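Local structure of putative periplasmic protein (Salmonella enterica subsp. enterica serovar Typhimurium, 4J32) at residues K15-S20 with A38-Y43; H21-V26 with M80-F85; G47-E52 with K96-K101; D58-K63 with D88-E93. The protein is the periplasmic immunity protein Tai4, which probably protects the cell by inhibiting Tae4, a type VI secretion effector that cleaves peptidoglycan. One frame throughout, in Å; residues are numbered along the deposited sequence. Where two conformers were deposited one is given.

All four contacts join helices, or the loops at their ends, in a fold without strands. Helix 10-26 meets helix 30-46 in contact 1 and helix 78-86 in contact 2, about 11 Å away between centres. Contact 4 packs helix 51-65 on helix 89-96, also about 11 Å from contact 2 between centres, and Phe85 touches Ile60 between them. Contact 3 lies at the surface, about 21 Å from contact 2 between centres, and ties the C-terminal tail to the loop before helix 51-65. Along the chain, contact 1 closes before contacts 3 and 4 open. Contact 4 falls between the two segments of contact 3. The segments of contact 2 alternate with those of all the others.

Contact 1 of 4, residues K15-S20 with A38-Y43; sequences KNWALS and ATASAY
Asn16 places its CB over the centre of one face of the Tyr43 ring, a CH-pi contact 3.5 Å from the centroid and only 8° off the ring normal. Its ND2 continues over the same ring toward CE1, with the amide plane turned 62° from the ring, while OD1 bonds to a bound 2-ethoxyethanol. A second CH-pi contact has Ala40 CB over a face of the Trp17 indole, 4.0 Å from the centroid of the five-membered ring. Trp17 CG stands anti to the backbone N (chi1 -165°), which swings the indole across to helix 30-46. Its CD1 comes 3.0 Å from Ala40 O.

These residues lie on antiparallel neighbours in an all-helical fold, helices 10-26 and 30-46. The segment axes approach to 8.4 Å, close enough for Ser20 and Ala40 to meet directly.

Apolar packing adds Trp17 CB against Tyr43 CB.

The Ser20 hydroxyl turns back on its own helix. In one of two conformers, Ser20 OG bonds to Asn16 O at 2.9 Å, while Ser20 N reaches that oxygen from the opposite face of its plane. The same OG rests against Ala40 CB and lies at the edge of the Tyr43 ring. His87 of the second subunit packs on Asn16.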
loop_
_atom_site.group_PDB
_atom_site.type_symbol
_atom_site.label_atom_id
_atom_site.label_comp_id
_atom_site.label_asym_id
_atom_site.label_seq_id
_atom_site.Cartn_x
_atom_site.Cartn_y
_atom_site.Cartn_z
ATOM N N LYS B 15 8.087 5.284 9.657
ATOM C CA LYS B 15 7.971 4.097 8.807
ATOM C C LYS B 15 6.583 4.047 8.136
ATOM O O LYS B 15 6.474 3.713 6.965
ATOM C CB LYS B 15 8.239 2.835 9.627
ATOM C CG LYS B 15 9.716 2.705 10.063
ATOM C CD LYS B 15 9.888 1.727 11.223
ATOM C CE LYS B 15 11.365 1.686 11.684
ATOM N NZ LYS B 15 11.602 0.657 12.733
ATOM N N ASN B 16 5.544 4.443 8.862
ATOM C CA ASN B 16 4.183 4.478 8.286
ATOM C C ASN B 16 4.085 5.513 7.195
ATOM O O ASN B 16 3.462 5.266 6.146
ATOM C CB ASN B 16 3.113 4.742 9.357
ATOM C CG ASN B 16 2.944 3.599 10.349
ATOM O OD1 ASN B 16 3.486 2.506 10.190
ATOM N ND2 ASN B 16 2.181 3.862 11.405
ATOM N N TRP B 17 4.684 6.691 7.456
ATOM C CA TRP B 17 4.826 7.739 6.456
ATOM C C TRP B 17 5.561 7.223 5.226
ATOM O O TRP B 17 5.124 7.442 4.102
ATOM C CB TRP B 17 5.537 8.994 7.028
ATOM C CG TRP B 17 5.362 10.185 6.111
ATOM C CD1 TRP B 17 4.388 11.130 6.199
ATOM C CD2 TRP B 17 6.144 10.517 4.959
ATOM N NE1 TRP B 17 4.510 12.037 5.183
ATOM C CE2 TRP B 17 5.578 11.687 4.398
ATOM C CE3 TRP B 17 7.282 9.950 4.352
ATOM C CZ2 TRP B 17 6.105 12.315 3.249
ATOM C CZ3 TRP B 17 7.803 10.562 3.210
ATOM C CH2 TRP B 17 7.222 11.743 2.670
ATOM N N ALA B 18 6.697 6.565 5.438
ATOM C CA ALA B 18 7.483 6.057 4.314
ATOM C C ALA B 18 6.625 5.158 3.394
ATOM O O ALA B 18 6.623 5.319 2.151
ATOM C CB ALA B 18 8.718 5.294 4.848
ATOM N N LEU B 19 5.901 4.225 3.995
ATOM C CA LEU B 19 5.089 3.296 3.223
ATOM C C LEU B 19 3.966 4.010 2.442
ATOM O O LEU B 19 3.828 3.809 1.218
ATOM C CB LEU B 19 4.517 2.208 4.135
ATOM C CG LEU B 19 3.534 1.222 3.484
ATOM C CD1 LEU B 19 4.166 0.530 2.223
ATOM C CD2 LEU B 19 3.119 0.194 4.551
ATOM N N SER B 20 3.189 4.847 3.135
ATOM C CA SER B 20 2.071 5.528 2.477
ATOM C C SER B 20 2.552 6.493 1.406
ATOM O O SER B 20 1.938 6.563 0.335
ATOM C CB SER B 20 1.122 6.216 3.469
ATOM O OG SER B 20 1.841 6.924 4.452
ATOM N N ALA B 38 -3.157 11.502 1.712
ATOM C CA ALA B 38 -3.916 11.933 2.903
ATOM C C ALA B 38 -3.461 11.131 4.114
ATOM O O ALA B 38 -3.259 11.690 5.215
ATOM C CB ALA B 38 -5.407 11.751 2.678
ATOM N N THR B 39 -3.307 9.822 3.907
ATOM C CA THR B 39 -2.845 8.904 4.938
ATOM C C THR B 39 -1.436 9.303 5.410
ATOM O O THR B 39 -1.178 9.408 6.617
ATOM C CB THR B 39 -2.888 7.437 4.412
ATOM O OG1 THR B 39 -4.253 7.064 4.172
ATOM C CG2 THR B 39 -2.256 6.453 5.421
ATOM N N ALA B 40 -0.524 9.543 4.473
ATOM C CA ALA B 40 0.811 9.989 4.883
ATOM C C ALA B 40 0.730 11.284 5.715
ATOM O O ALA B 40 1.428 11.416 6.719
ATOM C CB ALA B 40 1.741 10.170 3.666
ATOM N N SER B 41 -0.157 12.205 5.336
ATOM C CA SER B 41 -0.211 13.501 6.033
ATOM C C SER B 41 -0.617 13.294 7.519
ATOM O O SER B 41 -0.201 14.062 8.398
ATOM C CB SER B 41 -1.134 14.498 5.322
ATOM O OG SER B 41 -2.496 14.215 5.545
ATOM N N ALA B 42 -1.404 12.254 7.787
ATOM C CA ALA B 42 -1.816 11.934 9.161
ATOM C C ALA B 42 -0.586 11.567 10.001
ATOM O O ALA B 42 -0.444 12.003 11.158
ATOM C CB ALA B 42 -2.838 10.792 9.168
ATOM N N TYR B 43 0.317 10.767 9.428
ATOM C CA TYR B 43 1.542 10.400 10.175
ATOM C C TYR B 43 2.486 11.591 10.359
ATOM O O TYR B 43 3.146 11.697 11.404
ATOM C CB TYR B 43 2.260 9.216 9.516
ATOM C CG TYR B 43 1.332 8.031 9.429
ATOM C CD1 TYR B 43 0.698 7.549 10.581
ATOM C CD2 TYR B 43 1.044 7.431 8.194
ATOM C CE1 TYR B 43 -0.204 6.472 10.535
ATOM C CE2 TYR B 43 0.150 6.338 8.127
ATOM C CZ TYR B 43 -0.457 5.871 9.297
ATOM O OH TYR B 43 -1.347 4.840 9.260
#

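Contact 2 of 4, residues H21-V26 with M80-F85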
loop_
_atom_site.group_PDB
_atom_site.type_symbol
_atom_site.label_atom_id
_atom_site.label_comp_id
_atom_site.label_asym_id
_atom_site.label_seq_id
_atom_site.Cartn_x
_atom_site.Cartn_y
_atom_site.Cartn_z
ATOM N N HIS B 21 3.653 7.206 1.671
ATOM C CA HIS B 21 4.213 8.107 0.668
ATOM C C HIS B 21 4.639 7.335 -0.588
ATOM O O HIS B 21 4.367 7.768 -1.712
ATOM C CB HIS B 21 5.393 8.904 1.230
ATOM C CG HIS B 21 6.008 9.825 0.229
ATOM N ND1 HIS B 21 5.374 10.964 -0.219
ATOM C CD2 HIS B 21 7.188 9.764 -0.428
ATOM C CE1 HIS B 21 6.147 11.572 -1.103
ATOM N NE2 HIS B 21 7.244 10.850 -1.263
ATOM N N CYS B 22 5.311 6.205 -0.386
ATOM C CA CYS B 22 5.762 5.413 -1.534
ATOM C C CYS B 22 4.562 4.941 -2.370
ATOM O O CYS B 22 4.593 4.981 -3.614
ATOM C CB CYS B 22 6.581 4.229 -1.050
ATOM S SG CYS B 22 7.210 3.199 -2.392
ATOM N N LEU B 23 3.501 4.525 -1.688
ATOM C CA LEU B 23 2.282 4.086 -2.399
ATOM C C LEU B 23 1.679 5.254 -3.201
ATOM O O LEU B 23 1.233 5.073 -4.346
ATOM C CB LEU B 23 1.286 3.480 -1.402
ATOM C CG LEU B 23 1.713 2.184 -0.704
ATOM C CD1 LEU B 23 0.714 1.807 0.438
ATOM C CD2 LEU B 23 1.854 1.019 -1.744
ATOM N N ALA B 24 1.719 6.461 -2.626
ATOM C CA ALA B 24 1.297 7.672 -3.331
ATOM C C ALA B 24 2.139 7.949 -4.572
ATOM O O ALA B 24 1.657 8.555 -5.526
ATOM C CB ALA B 24 1.355 8.889 -2.401
ATOM N N LEU B 25 3.416 7.558 -4.537
ATOM C CA LEU B 25 4.264 7.710 -5.716
ATOM C C LEU B 25 3.996 6.704 -6.836
ATOM O O LEU B 25 4.022 7.074 -8.016
ATOM C CB LEU B 25 5.753 7.613 -5.343
ATOM C CG LEU B 25 6.331 8.660 -4.387
ATOM C CD1 LEU B 25 7.820 8.361 -4.125
ATOM C CD2 LEU B 25 6.137 10.062 -4.938
ATOM N N VAL B 26 3.811 5.440 -6.488
ATOM C CA VAL B 26 3.825 4.375 -7.498
ATOM C C VAL B 26 2.504 4.160 -8.245
ATOM O O VAL B 26 2.509 3.689 -9.375
ATOM C CB VAL B 26 4.359 3.011 -6.959
ATOM C CG1 VAL B 26 5.815 3.164 -6.392
ATOM C CG2 VAL B 26 3.429 2.415 -5.909
ATOM N N MET B 80 4.872 -3.891 -4.900
ATOM C CA MET B 80 6.104 -4.568 -4.481
ATOM C C MET B 80 7.293 -3.623 -4.293
ATOM O O MET B 80 8.178 -3.861 -3.432
ATOM C CB MET B 80 6.474 -5.634 -5.511
ATOM C CG MET B 80 7.563 -6.543 -5.034
ATOM S SD MET B 80 7.904 -7.876 -6.218
ATOM C CE MET B 80 6.561 -9.004 -5.818
ATOM N N LYS B 81 7.371 -2.591 -5.133
ATOM C CA LYS B 81 8.454 -1.600 -5.013
ATOM C C LYS B 81 8.416 -0.980 -3.600
ATOM O O LYS B 81 9.468 -0.809 -2.959
ATOM C CB LYS B 81 8.324 -0.524 -6.105
ATOM C CG LYS B 81 8.408 -1.108 -7.518
ATOM C CD LYS B 81 8.009 -0.113 -8.595
ATOM C CE LYS B 81 7.809 -0.866 -9.917
ATOM N NZ LYS B 81 7.419 0.103 -11.012
ATOM N N CYS B 82 7.206 -0.691 -3.112
ATOM C CA CYS B 82 7.059 -0.035 -1.805
ATOM C C CYS B 82 7.276 -1.009 -0.653
ATOM O O CYS B 82 7.793 -0.627 0.406
ATOM C CB CYS B 82 5.702 0.644 -1.708
ATOM S SG CYS B 82 5.571 1.975 -2.875
ATOM N N ILE B 83 6.922 -2.275 -0.866
ATOM C CA ILE B 83 7.184 -3.283 0.172
ATOM C C ILE B 83 8.711 -3.505 0.290
ATOM O O ILE B 83 9.253 -3.569 1.395
ATOM C CB ILE B 83 6.388 -4.602 -0.080
ATOM C CG1 ILE B 83 4.885 -4.338 0.193
ATOM C CG2 ILE B 83 6.907 -5.740 0.843
ATOM C CD1 ILE B 83 3.947 -5.405 -0.228
ATOM N N ASP B 84 9.397 -3.570 -0.845
ATOM C CA ASP B 84 10.857 -3.685 -0.799
ATOM C C ASP B 84 11.443 -2.427 -0.134
ATOM O O ASP B 84 12.400 -2.505 0.662
ATOM C CB ASP B 84 11.435 -3.870 -2.210
ATOM C CG ASP B 84 11.209 -5.286 -2.766
ATOM O OD1 ASP B 84 10.782 -6.197 -1.998
ATOM O OD2 ASP B 84 11.523 -5.496 -3.965
ATOM N N PHE B 85 10.908 -1.275 -0.508
ATOM C CA PHE B 85 11.395 0.010 0.042
ATOM C C PHE B 85 11.351 0.023 1.569
ATOM O O PHE B 85 12.313 0.447 2.206
ATOM C CB PHE B 85 10.548 1.158 -0.512
ATOM C CG PHE B 85 10.742 2.491 0.207
ATOM C CD1 PHE B 85 12.021 3.020 0.413
ATOM C CD2 PHE B 85 9.623 3.237 0.625
ATOM C CE1 PHE B 85 12.196 4.281 1.072
ATOM C CE2 PHE B 85 9.786 4.498 1.261
ATOM C CZ PHE B 85 11.065 5.002 1.487
#
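A disulfide between Cys22 and Cys82 bolts the end of helix 10-26 to helix 78-86. The SG atoms of Cys22 and Cys82 are 2.1 Å apart, and the bridge has a chi3 of -85°, near the relaxed right angle of a disulfide. The two cysteines reach each other by different torsions. Cys22 SG is anti to its backbone N (chi1 -179°), whereas Cys82 SG is anti to its carbonyl carbon (chi1 -65°). Their CA atoms are 5.6 Å apart, the nearest pair between the segments.

Apolar side chains pack against the bridge. Both methyls of Val26 come to Cys82 SG, CG1 and CG2 each at 3.7 Å. Leu23 CD2 lies against Cys82 CB at 3.9 Å. Phe85, one turn after Cys82, presents CD2 to Cys22 CB at 3.6 Å. The sulfur of Cys22 also makes an oblique sulfur-aromatic contact with this ring, 4.9 Å from its centroid.

Phe85 extends the packing to Ile60 and Ala61 of helix 51-65, and Leu23 packs on Thr79 of the second subunit. The covalent link spans 59 intervening residues, so helix 78-86 stays fixed to helix 10-26 across a long excursion of the chain. This is a buried interhelical disulfide between antiparallel helices, consistent with the oxidising periplasm.

Contact 3 of 4, residues G47-E52 with K96-K101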
loop_
_atom_site.group_PDB
_atom_site.type_symbol
_atom_site.label_atom_id
_atom_site.label_comp_id
_atom_site.label_asym_id
_atom_site.label_seq_id
_atom_site.Cartn_x
_atom_site.Cartn_y
_atom_site.Cartn_z
ATOM N N GLY B 47 4.221 13.530 13.953
ATOM C CA GLY B 47 5.694 13.543 14.067
ATOM C C GLY B 47 6.224 14.775 14.787
ATOM O O GLY B 47 5.544 15.796 14.874
ATOM N N LYS B 48 7.431 14.660 15.343
ATOM C CA LYS B 48 8.106 15.772 16.013
ATOM C C LYS B 48 9.328 16.211 15.191
ATOM O O LYS B 48 10.139 17.036 15.651
ATOM C CB LYS B 48 8.537 15.366 17.440
ATOM C CG LYS B 48 7.364 14.998 18.398
ATOM C CD LYS B 48 6.338 16.130 18.453
ATOM C CE LYS B 48 5.301 15.948 19.559
ATOM N NZ LYS B 48 4.657 17.276 19.889
ATOM N N GLN B 49 9.408 15.689 13.969
ATOM C CA GLN B 49 10.557 15.931 13.084
ATOM C C GLN B 49 10.281 17.062 12.116
ATOM O O GLN B 49 9.123 17.312 11.728
ATOM C CB GLN B 49 10.934 14.671 12.276
ATOM C CG GLN B 49 11.416 13.478 13.136
ATOM C CD GLN B 49 10.276 12.849 13.943
ATOM O OE1 GLN B 49 9.182 12.635 13.426
ATOM N NE2 GLN B 49 10.535 12.551 15.217
ATOM N N SER B 50 11.368 17.693 11.685
ATOM C CA SER B 50 11.336 18.741 10.666
ATOM C C SER B 50 11.012 18.136 9.309
ATOM O O SER B 50 11.198 16.930 9.084
ATOM C CB SER B 50 12.702 19.429 10.572
ATOM O OG SER B 50 13.012 20.104 11.790
ATOM N N VAL B 51 10.554 18.979 8.395
ATOM C CA VAL B 51 10.052 18.466 7.114
ATOM C C VAL B 51 11.150 17.796 6.271
ATOM O O VAL B 51 10.871 16.893 5.473
ATOM C CB VAL B 51 9.328 19.587 6.306
ATOM C CG1 VAL B 51 10.348 20.600 5.667
ATOM C CG2 VAL B 51 8.362 18.981 5.288
ATOM N N GLU B 52 12.398 18.211 6.453
ATOM C CA GLU B 52 13.472 17.639 5.634
ATOM C C GLU B 52 13.641 16.134 5.859
ATOM O O GLU B 52 14.153 15.465 4.976
ATOM C CB GLU B 52 14.811 18.359 5.839
ATOM C CG GLU B 52 14.885 19.777 5.243
ATOM C CD GLU B 52 14.216 20.832 6.107
ATOM O OE1 GLU B 52 13.788 20.537 7.258
ATOM O OE2 GLU B 52 14.131 21.985 5.642
ATOM N N LYS B 96 16.549 5.825 12.511
ATOM C CA LYS B 96 17.185 5.557 13.799
ATOM C C LYS B 96 18.163 6.661 14.208
ATOM O O LYS B 96 18.328 6.935 15.416
ATOM C CB LYS B 96 17.881 4.192 13.770
ATOM C CG LYS B 96 18.340 3.684 15.149
ATOM C CD LYS B 96 19.338 2.543 15.030
ATOM C CE LYS B 96 18.760 1.339 14.299
ATOM N NZ LYS B 96 19.838 0.327 14.088
ATOM N N ARG B 97 18.796 7.284 13.197
ATOM C CA ARG B 97 19.773 8.389 13.356
ATOM C C ARG B 97 19.159 9.690 13.766
ATOM O O ARG B 97 19.890 10.615 14.107
ATOM C CB ARG B 97 20.432 8.756 11.995
ATOM C CG ARG B 97 21.649 8.048 11.593
ATOM C CD ARG B 97 22.503 8.905 10.622
ATOM N NE ARG B 97 21.883 9.200 9.324
ATOM C CZ ARG B 97 21.745 8.340 8.318
ATOM N NH1 ARG B 97 22.136 7.067 8.430
ATOM N NH2 ARG B 97 21.178 8.744 7.189
ATOM N N ARG B 98 17.840 9.818 13.634
ATOM C CA ARG B 98 17.218 11.126 13.588
ATOM C C ARG B 98 17.570 12.022 14.783
ATOM O O ARG B 98 17.683 11.558 15.933
ATOM C CB ARG B 98 15.701 10.990 13.420
ATOM C CG ARG B 98 14.985 10.490 14.665
ATOM C CD ARG B 98 13.501 10.197 14.413
ATOM N NE ARG B 98 12.897 9.777 15.673
ATOM C CZ ARG B 98 13.002 8.555 16.203
ATOM N NH1 ARG B 98 13.631 7.571 15.558
ATOM N NH2 ARG B 98 12.447 8.300 17.382
ATOM N N VAL B 99 17.778 13.304 14.502
ATOM C CA VAL B 99 18.141 14.276 15.541
ATOM C C VAL B 99 16.970 14.561 16.471
ATOM O O VAL B 99 17.149 14.701 17.685
ATOM C CB VAL B 99 18.628 15.604 14.894
ATOM C CG1 VAL B 99 18.915 16.639 15.949
ATOM C CG2 VAL B 99 19.850 15.328 14.067
ATOM N N GLU B 100 15.777 14.638 15.887
ATOM C CA GLU B 100 14.544 14.907 16.629
ATOM C C GLU B 100 13.874 13.584 17.019
ATOM O O GLU B 100 13.205 12.943 16.197
ATOM C CB GLU B 100 13.599 15.778 15.777
ATOM C CG GLU B 100 14.205 17.138 15.428
ATOM C CD GLU B 100 13.804 17.689 14.061
ATOM O OE1 GLU B 100 13.623 16.898 13.106
ATOM O OE2 GLU B 100 13.686 18.937 13.959
ATOM N N LYS B 101 14.065 13.168 18.275
ATOM C CA LYS B 101 13.547 11.863 18.705
ATOM C C LYS B 101 12.014 11.848 18.805
ATOM O O LYS B 101 11.390 10.804 18.537
ATOM C CB LYS B 101 14.195 11.421 20.029
ATOM C CG LYS B 101 15.715 11.135 19.935
ATOM C CD LYS B 101 16.035 10.153 18.786
ATOM C CE LYS B 101 17.542 9.898 18.686
ATOM N NZ LYS B 101 17.908 9.230 17.400
ATOM O OXT LYS B 101 11.378 12.859 19.163
#
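Gln49 and Glu100 are the nearest pair here, their CA atoms 5.4 Å apart. Both lie in irregular chain: residues 47-50 form the loop leading into helix 51-65, and Glu100 is in the tail that follows helix 89-96. The extended backbone of Gln49 and Ser50 runs past Glu100 without a strand pairing.

The Glu100 carboxylate grips Ser50 at two points. Ser50 N bonds to Glu100 OE1 at 2.8 Å, approaching from above the carboxylate plane. Ser50 OG meets the syn lone pair of Glu100 OE2 at 2.6 Å. This double grip should fix the rotation of the carboxylate.

The Gln49 and Glu100 side chains slide past each other in opposite directions. A bend at chi2 (71°) turns the Gln49 amide back to the tail, where NE2 bonds to Glu100 O at 2.9 Å. The N-H points almost straight at the oxygen (174°), although the donor sits above the carbonyl plane. Beside it, Arg98 NH2 meets Lys101 O at 3.0 Å, in the guanidinium plane, while Lys101 NZ bonds back to Arg98 O at 2.8 Å.

Gln49 O bonds to Arg92 of the putative cytoplasmic protein chain. Gln49 NE2 has a second partner in Gln10 OE1. Arg98 NH1 bonds to Ile95 O, and its side chain packs on Leu14 and Ile53, so the tail is seated over helices 10-26, 51-65 and 89-96.

Contact 4 of 4, residues D58-K63 with D88-E93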
loop_
_atom_site.group_PDB
_atom_site.type_symbol
_atom_site.label_atom_id
_atom_site.label_comp_id
_atom_site.label_asym_id
_atom_site.label_seq_id
_atom_site.Cartn_x
_atom_site.Cartn_y
_atom_site.Cartn_z
ATOM N N ASP B 58 11.541 10.519 1.060
ATOM C CA ASP B 58 11.195 10.600 -0.377
ATOM C C ASP B 58 12.369 10.329 -1.316
ATOM O O ASP B 58 12.186 9.628 -2.319
ATOM C CB ASP B 58 10.568 11.961 -0.708
ATOM C CG ASP B 58 10.311 12.152 -2.199
ATOM O OD1 ASP B 58 9.332 11.564 -2.726
ATOM O OD2 ASP B 58 11.078 12.906 -2.847
ATOM N N GLU B 59 13.555 10.876 -1.019
ATOM C CA GLU B 59 14.742 10.602 -1.853
ATOM C C GLU B 59 15.013 9.104 -1.960
ATOM O O GLU B 59 15.374 8.592 -3.041
ATOM C CB GLU B 59 15.993 11.321 -1.309
ATOM C CG GLU B 59 15.977 12.832 -1.491
ATOM C CD GLU B 59 16.011 13.246 -2.953
ATOM O OE1 GLU B 59 15.426 14.298 -3.279
ATOM O OE2 GLU B 59 16.637 12.541 -3.765
ATOM N N ILE B 60 14.849 8.398 -0.843
ATOM C CA ILE B 60 15.073 6.941 -0.838
ATOM C C ILE B 60 13.931 6.227 -1.552
ATOM O O ILE B 60 14.174 5.306 -2.337
ATOM C CB ILE B 60 15.298 6.374 0.593
ATOM C CG1 ILE B 60 16.426 7.152 1.284
ATOM C CG2 ILE B 60 15.594 4.852 0.546
ATOM C CD1 ILE B 60 16.561 6.846 2.813
ATOM N N ALA B 61 12.700 6.684 -1.302
ATOM C CA ALA B 61 11.521 6.096 -1.938
ATOM C C ALA B 61 11.671 6.134 -3.454
ATOM O O ALA B 61 11.291 5.171 -4.133
ATOM C CB ALA B 61 10.244 6.819 -1.510
ATOM N N LYS B 62 12.229 7.232 -3.970
ATOM C CA LYS B 62 12.357 7.384 -5.417
ATOM C C LYS B 62 13.343 6.379 -6.028
ATOM O O LYS B 62 13.254 6.079 -7.225
ATOM C CB LYS B 62 12.665 8.841 -5.797
ATOM C CG LYS B 62 11.467 9.794 -5.593
ATOM C CD LYS B 62 11.867 11.250 -5.781
ATOM C CE LYS B 62 10.708 12.249 -5.670
ATOM N NZ LYS B 62 9.355 11.641 -5.808
ATOM N N LYS B 63 14.245 5.821 -5.215
ATOM C CA LYS B 63 15.182 4.790 -5.688
ATOM C C LYS B 63 14.415 3.481 -5.957
ATOM O O LYS B 63 14.894 2.626 -6.701
ATOM C CB LYS B 63 16.284 4.516 -4.663
ATOM C CG LYS B 63 17.243 5.693 -4.434
ATOM C CD LYS B 63 18.146 5.432 -3.237
ATOM C CE LYS B 63 19.021 6.657 -2.971
ATOM N NZ LYS B 63 20.276 6.252 -2.287
ATOM N N ASP B 88 14.272 -1.296 3.389
ATOM C CA ASP B 88 15.575 -0.720 3.008
ATOM C C ASP B 88 16.407 -0.335 4.236
ATOM O O ASP B 88 15.906 0.312 5.151
ATOM C CB ASP B 88 15.354 0.469 2.059
ATOM C CG ASP B 88 16.639 1.117 1.623
ATOM O OD1 ASP B 88 17.079 2.012 2.355
ATOM O OD2 ASP B 88 17.206 0.746 0.565
ATOM N N ARG B 89 17.666 -0.767 4.247
ATOM C CA ARG B 89 18.563 -0.524 5.373
ATOM C C ARG B 89 18.840 0.976 5.564
ATOM O O ARG B 89 18.849 1.458 6.695
ATOM C CB ARG B 89 19.871 -1.295 5.191
ATOM C CG ARG B 89 20.763 -1.271 6.421
ATOM C CD ARG B 89 22.135 -1.933 6.183
ATOM N NE ARG B 89 23.132 -0.991 5.660
ATOM C CZ ARG B 89 23.637 0.049 6.334
ATOM N NH1 ARG B 89 23.252 0.322 7.581
ATOM N NH2 ARG B 89 24.527 0.839 5.748
ATOM N N GLU B 90 19.055 1.707 4.465
ATOM C CA GLU B 90 19.315 3.153 4.508
ATOM C C GLU B 90 18.156 3.916 5.169
ATOM O O GLU B 90 18.366 4.831 5.974
ATOM C CB GLU B 90 19.595 3.684 3.086
ATOM C CG GLU B 90 19.821 5.196 2.988
ATOM C CD GLU B 90 20.014 5.725 1.558
ATOM O OE1 GLU B 90 19.836 4.972 0.565
ATOM O OE2 GLU B 90 20.353 6.917 1.436
ATOM N N LEU B 91 16.938 3.529 4.804
ATOM C CA LEU B 91 15.727 4.117 5.373
ATOM C C LEU B 91 15.664 3.871 6.875
ATOM O O LEU B 91 15.403 4.786 7.668
ATOM C CB LEU B 91 14.482 3.529 4.704
ATOM C CG LEU B 91 13.135 3.899 5.334
ATOM C CD1 LEU B 91 12.843 5.407 5.201
ATOM C CD2 LEU B 91 11.942 3.045 4.771
ATOM N N ASN B 92 15.899 2.627 7.275
ATOM C CA ASN B 92 15.768 2.329 8.666
ATOM C C ASN B 92 16.896 3.023 9.498
ATOM O O ASN B 92 16.626 3.510 10.597
ATOM C CB ASN B 92 15.500 0.822 8.840
ATOM C CG ASN B 92 14.054 0.435 8.388
ATOM O OD1 ASN B 92 13.096 0.656 9.131
ATOM N ND2 ASN B 92 13.898 -0.098 7.150
ATOM N N GLU B 93 18.107 3.137 8.939
ATOM C CA GLU B 93 19.200 3.876 9.581
ATOM C C GLU B 93 18.925 5.371 9.676
ATOM O O GLU B 93 19.204 5.989 10.694
ATOM C CB GLU B 93 20.544 3.604 8.886
ATOM C CG GLU B 93 20.996 2.154 9.009
ATOM C CD GLU B 93 21.000 1.637 10.454
ATOM O OE1 GLU B 93 21.584 2.294 11.351
ATOM O OE2 GLU B 93 20.410 0.555 10.690
#
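Ile60 holds CG1 anti to its carbonyl carbon (chi1 -53°), and Glu90 holds CG anti to its backbone N (chi1 177°). With these torsions the two side chains meet between helices 51-65 and 89-96, which are neighbours in the all-helical fold. The two segments run antiparallel (169°), their axes approaching to 10.2 Å.

Ile60 is the central residue. Its CD1 touches Glu90 CG at 3.7 Å and Leu91 CA at 3.8 Å, so the methyl rests on the first turn of helix 89-96. The other branch, CG2, faces Asp88 OD1 at 3.7 Å. Phe85 of helix 78-86 packs against both Ile60 and Leu91.

Asp88 is the N-cap of helix 89-96. Its OD1 accepts from Leu91 N at 2.9 Å through the anti lone pair, while OD2 bonds to Tyr64 OH. One carboxylate thus caps one helix and ties it to the end of the other.

Near the surface, in one of two conformers of Glu90, Lys63 and Glu90 form a salt bridge. Lys63, extended beyond CG, crosses Glu90 at about a right angle, and its NZ meets the syn lone pair of Glu90 OE1 at 3.2 Å.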